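Local coordinates for protein alpha-1,2-mannosidase (Bacteroides thetaiotaomicron, PDB 2WW2) that probably hydrolyses alpha-mannosidic linkages with inversion of configuration, as a calcium-dependent glycoside hydrolase of family GH92, at residues A[354-367]-A[398-411]. Residues are numbered along the deposited sequence; the frame is centred on the assembly and turned at random. Where two conformers were deposited one is given.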
loop_
_atom_site.group_PDB
_atom_site.type_symbol
_atom_site.label_atom_id
_atom_site.label_comp_id
_atom_site.label_asym_id
_atom_site.label_seq_id
_atom_site.Cartn_x
_atom_site.Cartn_y
_atom_site.Cartn_z
ATOM N N THR A 354 -38.427 -14.861 16.368
ATOM C CA THR A 354 -38.361 -16.246 15.872
ATOM C C THR A 354 -39.715 -16.685 15.333
ATOM O O THR A 354 -39.785 -17.277 14.244
ATOM C CB THR A 354 -37.827 -17.252 16.931
ATOM O OG1 THR A 354 -38.589 -17.115 18.130
ATOM C CG2 THR A 354 -36.336 -16.955 17.240
ATOM N N GLN A 355 -40.791 -16.363 16.052
ATOM C CA GLN A 355 -42.140 -16.625 15.520
ATOM C C GLN A 355 -42.367 -15.955 14.159
ATOM O O GLN A 355 -43.007 -16.530 13.272
ATOM C CB GLN A 355 -43.229 -16.087 16.454
ATOM C CG GLN A 355 -43.630 -16.942 17.636
ATOM C CD GLN A 355 -44.520 -16.144 18.586
ATOM O OE1 GLN A 355 -44.054 -15.604 19.617
ATOM N NE2 GLN A 355 -45.790 -15.998 18.210
ATOM N N SER A 356 -41.879 -14.730 13.999
ATOM C CA SER A 356 -42.107 -13.987 12.754
ATOM C C SER A 356 -41.381 -14.597 11.556
ATOM O O SER A 356 -41.850 -14.491 10.419
ATOM C CB SER A 356 -41.748 -12.502 12.895
ATOM O OG SER A 356 -40.350 -12.303 12.980
ATOM N N ILE A 357 -40.249 -15.242 11.805
ATOM C CA ILE A 357 -39.515 -15.926 10.742
ATOM C C ILE A 357 -40.366 -17.080 10.214
ATOM O O ILE A 357 -40.491 -17.279 9.002
ATOM C CB ILE A 357 -38.150 -16.457 11.272
ATOM C CG1 ILE A 357 -37.166 -15.296 11.442
ATOM C CG2 ILE A 357 -37.555 -17.524 10.335
ATOM C CD1 ILE A 357 -35.903 -15.682 12.228
ATOM N N ILE A 358 -40.958 -17.839 11.128
ATOM C CA ILE A 358 -41.847 -18.940 10.730
ATOM C C ILE A 358 -43.093 -18.389 10.008
ATOM O O ILE A 358 -43.544 -18.940 9.007
ATOM C CB ILE A 358 -42.240 -19.811 11.948
ATOM C CG1 ILE A 358 -40.979 -20.421 12.564
ATOM C CG2 ILE A 358 -43.232 -20.932 11.551
ATOM C CD1 ILE A 358 -40.109 -21.121 11.547
ATOM N N ASN A 359 -43.646 -17.288 10.508
ATOM C CA ASN A 359 -44.794 -16.681 9.853
ATOM C C ASN A 359 -44.446 -16.301 8.407
ATOM O O ASN A 359 -45.225 -16.536 7.500
ATOM C CB ASN A 359 -45.274 -15.434 10.610
ATOM C CG ASN A 359 -45.881 -15.760 11.961
ATOM O OD1 ASN A 359 -46.280 -16.896 12.215
ATOM N ND2 ASN A 359 -45.950 -14.762 12.841
ATOM N N ALA A 360 -43.285 -15.690 8.202
ATOM C CA ALA A 360 -42.864 -15.294 6.848
ATOM C C ALA A 360 -42.754 -16.533 5.980
ATOM O O ALA A 360 -43.152 -16.528 4.799
ATOM C CB ALA A 360 -41.505 -14.541 6.904
ATOM N N TYR A 361 -42.215 -17.604 6.562
ATOM C CA TYR A 361 -42.124 -18.896 5.860
ATOM C C TYR A 361 -43.516 -19.413 5.479
ATOM O O TYR A 361 -43.726 -19.871 4.348
ATOM C CB TYR A 361 -41.373 -19.931 6.716
ATOM C CG TYR A 361 -41.475 -21.361 6.221
ATOM C CD1 TYR A 361 -40.699 -21.813 5.156
ATOM C CD2 TYR A 361 -42.342 -22.264 6.830
ATOM C CE1 TYR A 361 -40.797 -23.136 4.711
ATOM C CE2 TYR A 361 -42.438 -23.575 6.400
ATOM C CZ TYR A 361 -41.671 -24.002 5.341
ATOM O OH TYR A 361 -41.776 -25.313 4.934
ATOM N N ASN A 362 -44.472 -19.328 6.410
ATOM C CA ASN A 362 -45.825 -19.798 6.113
ATOM C C ASN A 362 -46.462 -18.945 5.010
ATOM O O ASN A 362 -47.162 -19.454 4.142
ATOM C CB ASN A 362 -46.712 -19.794 7.371
ATOM C CG ASN A 362 -46.338 -20.892 8.350
ATOM O OD1 ASN A 362 -45.796 -21.920 7.957
ATOM N ND2 ASN A 362 -46.636 -20.684 9.624
ATOM N N GLU A 363 -46.198 -17.643 5.053
ATOM C CA GLU A 363 -46.805 -16.704 4.117
ATOM C C GLU A 363 -46.138 -16.654 2.735
ATOM O O GLU A 363 -46.758 -16.191 1.776
ATOM C CB GLU A 363 -46.854 -15.303 4.752
ATOM C CG GLU A 363 -47.890 -15.218 5.846
ATOM C CD GLU A 363 -47.535 -14.241 6.954
ATOM O OE1 GLU A 363 -46.840 -13.234 6.696
ATOM O OE2 GLU A 363 -47.966 -14.476 8.094
ATOM N N SER A 364 -44.897 -17.119 2.617
ATOM C CA SER A 364 -44.156 -16.965 1.357
ATOM C C SER A 364 -43.495 -18.232 0.816
ATOM O O SER A 364 -43.080 -18.270 -0.341
ATOM C CB SER A 364 -43.063 -15.898 1.510
ATOM O OG SER A 364 -41.968 -16.423 2.229
ATOM N N GLY A 365 -43.343 -19.248 1.654
ATOM C CA GLY A 365 -42.645 -20.470 1.222
ATOM C C GLY A 365 -41.172 -20.516 1.611
ATOM O O GLY A 365 -40.554 -21.592 1.591
ATOM N N PHE A 366 -40.605 -19.359 1.971
ATOM C CA PHE A 366 -39.207 -19.302 2.388
ATOM C C PHE A 366 -39.056 -18.456 3.644
ATOM O O PHE A 366 -39.784 -17.482 3.837
ATOM C CB PHE A 366 -38.326 -18.683 1.284
ATOM C CG PHE A 366 -38.090 -19.591 0.087
ATOM C CD1 PHE A 366 -37.024 -20.479 0.074
ATOM C CD2 PHE A 366 -38.905 -19.511 -1.036
ATOM C CE1 PHE A 366 -36.774 -21.298 -1.022
ATOM C CE2 PHE A 366 -38.671 -20.326 -2.140
ATOM C CZ PHE A 366 -37.602 -21.232 -2.130
ATOM N N MET A 367 -38.075 -18.784 4.473
ATOM C CA MET A 367 -37.690 -17.869 5.536
ATOM C C MET A 367 -36.945 -16.687 4.928
ATOM O O MET A 367 -36.251 -16.829 3.917
ATOM C CB MET A 367 -36.795 -18.558 6.567
ATOM C CG MET A 367 -37.469 -19.726 7.274
ATOM S SD MET A 367 -36.447 -20.366 8.622
ATOM C CE MET A 367 -35.228 -21.308 7.698
ATOM N N THR A 398 -40.410 -20.621 21.092
ATOM C CA THR A 398 -41.783 -20.202 20.838
ATOM C C THR A 398 -42.328 -20.808 19.550
ATOM O O THR A 398 -43.526 -20.849 19.348
ATOM C CB THR A 398 -41.897 -18.675 20.744
ATOM O OG1 THR A 398 -41.002 -18.180 19.739
ATOM C CG2 THR A 398 -41.515 -18.047 22.085
ATOM N N VAL A 399 -41.448 -21.242 18.663
ATOM C CA VAL A 399 -41.881 -21.885 17.430
ATOM C C VAL A 399 -42.107 -23.382 17.655
ATOM O O VAL A 399 -41.580 -23.973 18.605
ATOM C CB VAL A 399 -40.852 -21.674 16.305
ATOM C CG1 VAL A 399 -40.656 -20.167 16.033
ATOM C CG2 VAL A 399 -39.505 -22.323 16.680
ATOM N N ASP A 400 -42.892 -23.990 16.779
ATOM C CA ASP A 400 -43.074 -25.424 16.795
ATOM C C ASP A 400 -41.828 -26.108 16.214
ATOM O O ASP A 400 -41.391 -25.783 15.110
ATOM C CB ASP A 400 -44.290 -25.791 15.960
ATOM C CG ASP A 400 -44.466 -27.280 15.840
ATOM O OD1 ASP A 400 -44.962 -27.892 16.809
ATOM O OD2 ASP A 400 -44.089 -27.846 14.796
ATOM N N ALA A 401 -41.267 -27.054 16.960
ATOM C CA ALA A 401 -40.025 -27.711 16.576
ATOM C C ALA A 401 -40.083 -28.325 15.179
ATOM O O ALA A 401 -39.162 -28.154 14.379
ATOM C CB ALA A 401 -39.650 -28.795 17.610
ATOM N N GLU A 402 -41.149 -29.070 14.901
ATOM C CA GLU A 402 -41.248 -29.782 13.624
ATOM C C GLU A 402 -41.410 -28.832 12.454
ATOM O O GLU A 402 -40.840 -29.058 11.387
ATOM C CB GLU A 402 -42.417 -30.772 13.642
ATOM C CG GLU A 402 -42.263 -31.868 14.666
ATOM C CD GLU A 402 -41.594 -33.085 14.099
ATOM O OE1 GLU A 402 -40.956 -32.966 13.023
ATOM O OE2 GLU A 402 -41.729 -34.171 14.714
ATOM N N LYS A 403 -42.215 -27.792 12.647
ATOM C CA LYS A 403 -42.417 -26.781 11.608
ATOM C C LYS A 403 -41.108 -26.027 11.367
ATOM O O LYS A 403 -40.731 -25.760 10.216
ATOM C CB LYS A 403 -43.536 -25.809 12.013
ATOM C CG LYS A 403 -43.626 -24.541 11.153
ATOM C CD LYS A 403 -44.052 -24.843 9.704
ATOM C CE LYS A 403 -45.558 -24.892 9.553
ATOM N NZ LYS A 403 -45.948 -25.610 8.298
ATOM N N ALA A 404 -40.409 -25.681 12.449
ATOM C CA ALA A 404 -39.126 -24.981 12.295
ATOM C C ALA A 404 -38.120 -25.858 11.547
ATOM O O ALA A 404 -37.435 -25.386 10.646
ATOM C CB ALA A 404 -38.560 -24.534 13.654
ATOM N N LEU A 405 -38.042 -27.139 11.907
ATOM C CA LEU A 405 -37.112 -28.027 11.218
ATOM C C LEU A 405 -37.429 -28.116 9.717
ATOM O O LEU A 405 -36.519 -28.163 8.878
ATOM C CB LEU A 405 -37.134 -29.429 11.833
ATOM C CG LEU A 405 -36.148 -30.412 11.177
ATOM C CD1 LEU A 405 -34.712 -29.867 11.162
ATOM C CD2 LEU A 405 -36.196 -31.770 11.866
ATOM N N GLU A 406 -38.722 -28.185 9.390
ATOM C CA GLU A 406 -39.160 -28.308 8.000
ATOM C C GLU A 406 -38.726 -27.073 7.217
ATOM O O GLU A 406 -38.199 -27.179 6.105
ATOM C CB GLU A 406 -40.678 -28.468 7.954
ATOM C CG GLU A 406 -41.318 -28.279 6.593
ATOM C CD GLU A 406 -42.838 -28.089 6.695
ATOM O OE1 GLU A 406 -43.528 -29.057 7.056
ATOM O OE2 GLU A 406 -43.339 -26.976 6.413
ATOM N N ALA A 407 -38.939 -25.906 7.822
ATOM C CA ALA A 407 -38.561 -24.638 7.221
ATOM C C ALA A 407 -37.048 -24.558 6.992
ATOM O O ALA A 407 -36.596 -24.088 5.944
ATOM C CB ALA A 407 -39.025 -23.472 8.125
ATOM N N MET A 408 -36.273 -25.012 7.977
ATOM C CA MET A 408 -34.809 -24.982 7.901
ATOM C C MET A 408 -34.311 -25.858 6.766
ATOM O O MET A 408 -33.480 -25.441 5.962
ATOM C CB MET A 408 -34.197 -25.509 9.202
ATOM C CG MET A 408 -34.310 -24.565 10.386
ATOM S SD MET A 408 -33.760 -25.453 11.860
ATOM C CE MET A 408 -34.415 -24.337 13.106
ATOM N N ILE A 409 -34.805 -27.092 6.724
ATOM C CA ILE A 409 -34.408 -28.007 5.680
ATOM C C ILE A 409 -34.787 -27.457 4.299
ATOM O O ILE A 409 -33.997 -27.559 3.346
ATOM C CB ILE A 409 -35.040 -29.415 5.883
ATOM C CG1 ILE A 409 -34.450 -30.073 7.133
ATOM C CG2 ILE A 409 -34.784 -30.292 4.664
ATOM C CD1 ILE A 409 -35.153 -31.347 7.538
ATOM N N HIS A 410 -35.991 -26.898 4.176
ATOM C CA HIS A 410 -36.443 -26.369 2.881
ATOM C C HIS A 410 -35.547 -25.218 2.415
ATOM O O HIS A 410 -35.218 -25.088 1.234
ATOM C CB HIS A 410 -37.908 -25.922 2.950
ATOM C CG HIS A 410 -38.371 -25.180 1.737
ATOM N ND1 HIS A 410 -38.753 -25.811 0.569
ATOM C CD2 HIS A 410 -38.509 -23.854 1.511
ATOM C CE1 HIS A 410 -39.103 -24.900 -0.324
ATOM N NE2 HIS A 410 -38.962 -23.705 0.227
ATOM N N GLN A 411 -35.129 -24.393 3.365
ATOM C CA GLN A 411 -34.250 -23.269 3.069
ATOM C C GLN A 411 -32.926 -23.748 2.438
ATOM O O GLN A 411 -32.281 -23.010 1.688
ATOM C CB GLN A 411 -33.986 -22.470 4.356
ATOM C CG GLN A 411 -33.416 -21.060 4.138
ATOM C CD GLN A 411 -34.477 -20.054 3.723
ATOM O OE1 GLN A 411 -35.630 -20.416 3.453
ATOM N NE2 GLN A 411 -34.098 -18.774 3.688
HETATM O O HOH W 1 -38.692 -19.809 19.101
HETATM O O HOH W 2 -45.863 -23.571 5.792
#
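Glu-406 OE2 is gripped twice: Tyr-361 OH donates to it across the contact at 2.7 Å, meeting the anti side of the carboxylate, and Lys-403 NZ adds a salt bridge whose hydrogen bond is weak, at 3.5 Å. Both would favour the charged form of the acid. Tyr-361 reaches this spot because its CG stands anti to the backbone N (chi1 168°), which lays the ring across helix 401-413 as a knob in a hole made by Lys-403, Glu-406, Ala-407 and His-410. Ala-407 suits the floor of that hole: its CB lies 3.5 Å from the centroid of the Tyr-361 ring, almost on the ring normal, in a CH-pi contact. A leucine in place of Tyr-361 would probably leave Ala-407 without its flat cover and Glu-406 without its neutral donor.

Helices 347-364 and 401-413 belong to the helical array of the catalytic domain, an (alpha/alpha)6 barrel in GH92 enzymes; the axes of 354-364 and 401-411 pass 10.6 Å apart at 63°. Where the loop before helix 401-413 passes helix 347-364, two branched side chains meet: Ile-358 CG1 presses on Val-399 CG1 at 3.5 Å, tight for two carbons.

Past Ser-364, the chain turns through Gly-365, whose backbone angles, with positive phi, would bring any side chain up against the carbonyl oxygen of Ser-364, so glycine fits here. His-410 NE2 lies over one face of the Phe-366 ring, offset toward its rim, the ring planes oblique. Gln-411 clasps the backbone of Met-367 with both ends of its amide: OE1 accepts from Met-367 N at 3.1 Å in a bent bond (137°), and NE2 donates to Met-367 O at 2.9 Å and also to Glu-369. Each donor sits above its acceptor's carbonyl plane, not on a lone pair. Beside this clasp, the flexible thioether of Met-367 bends so that CE lies 3.7 Å from Gln-411 CB.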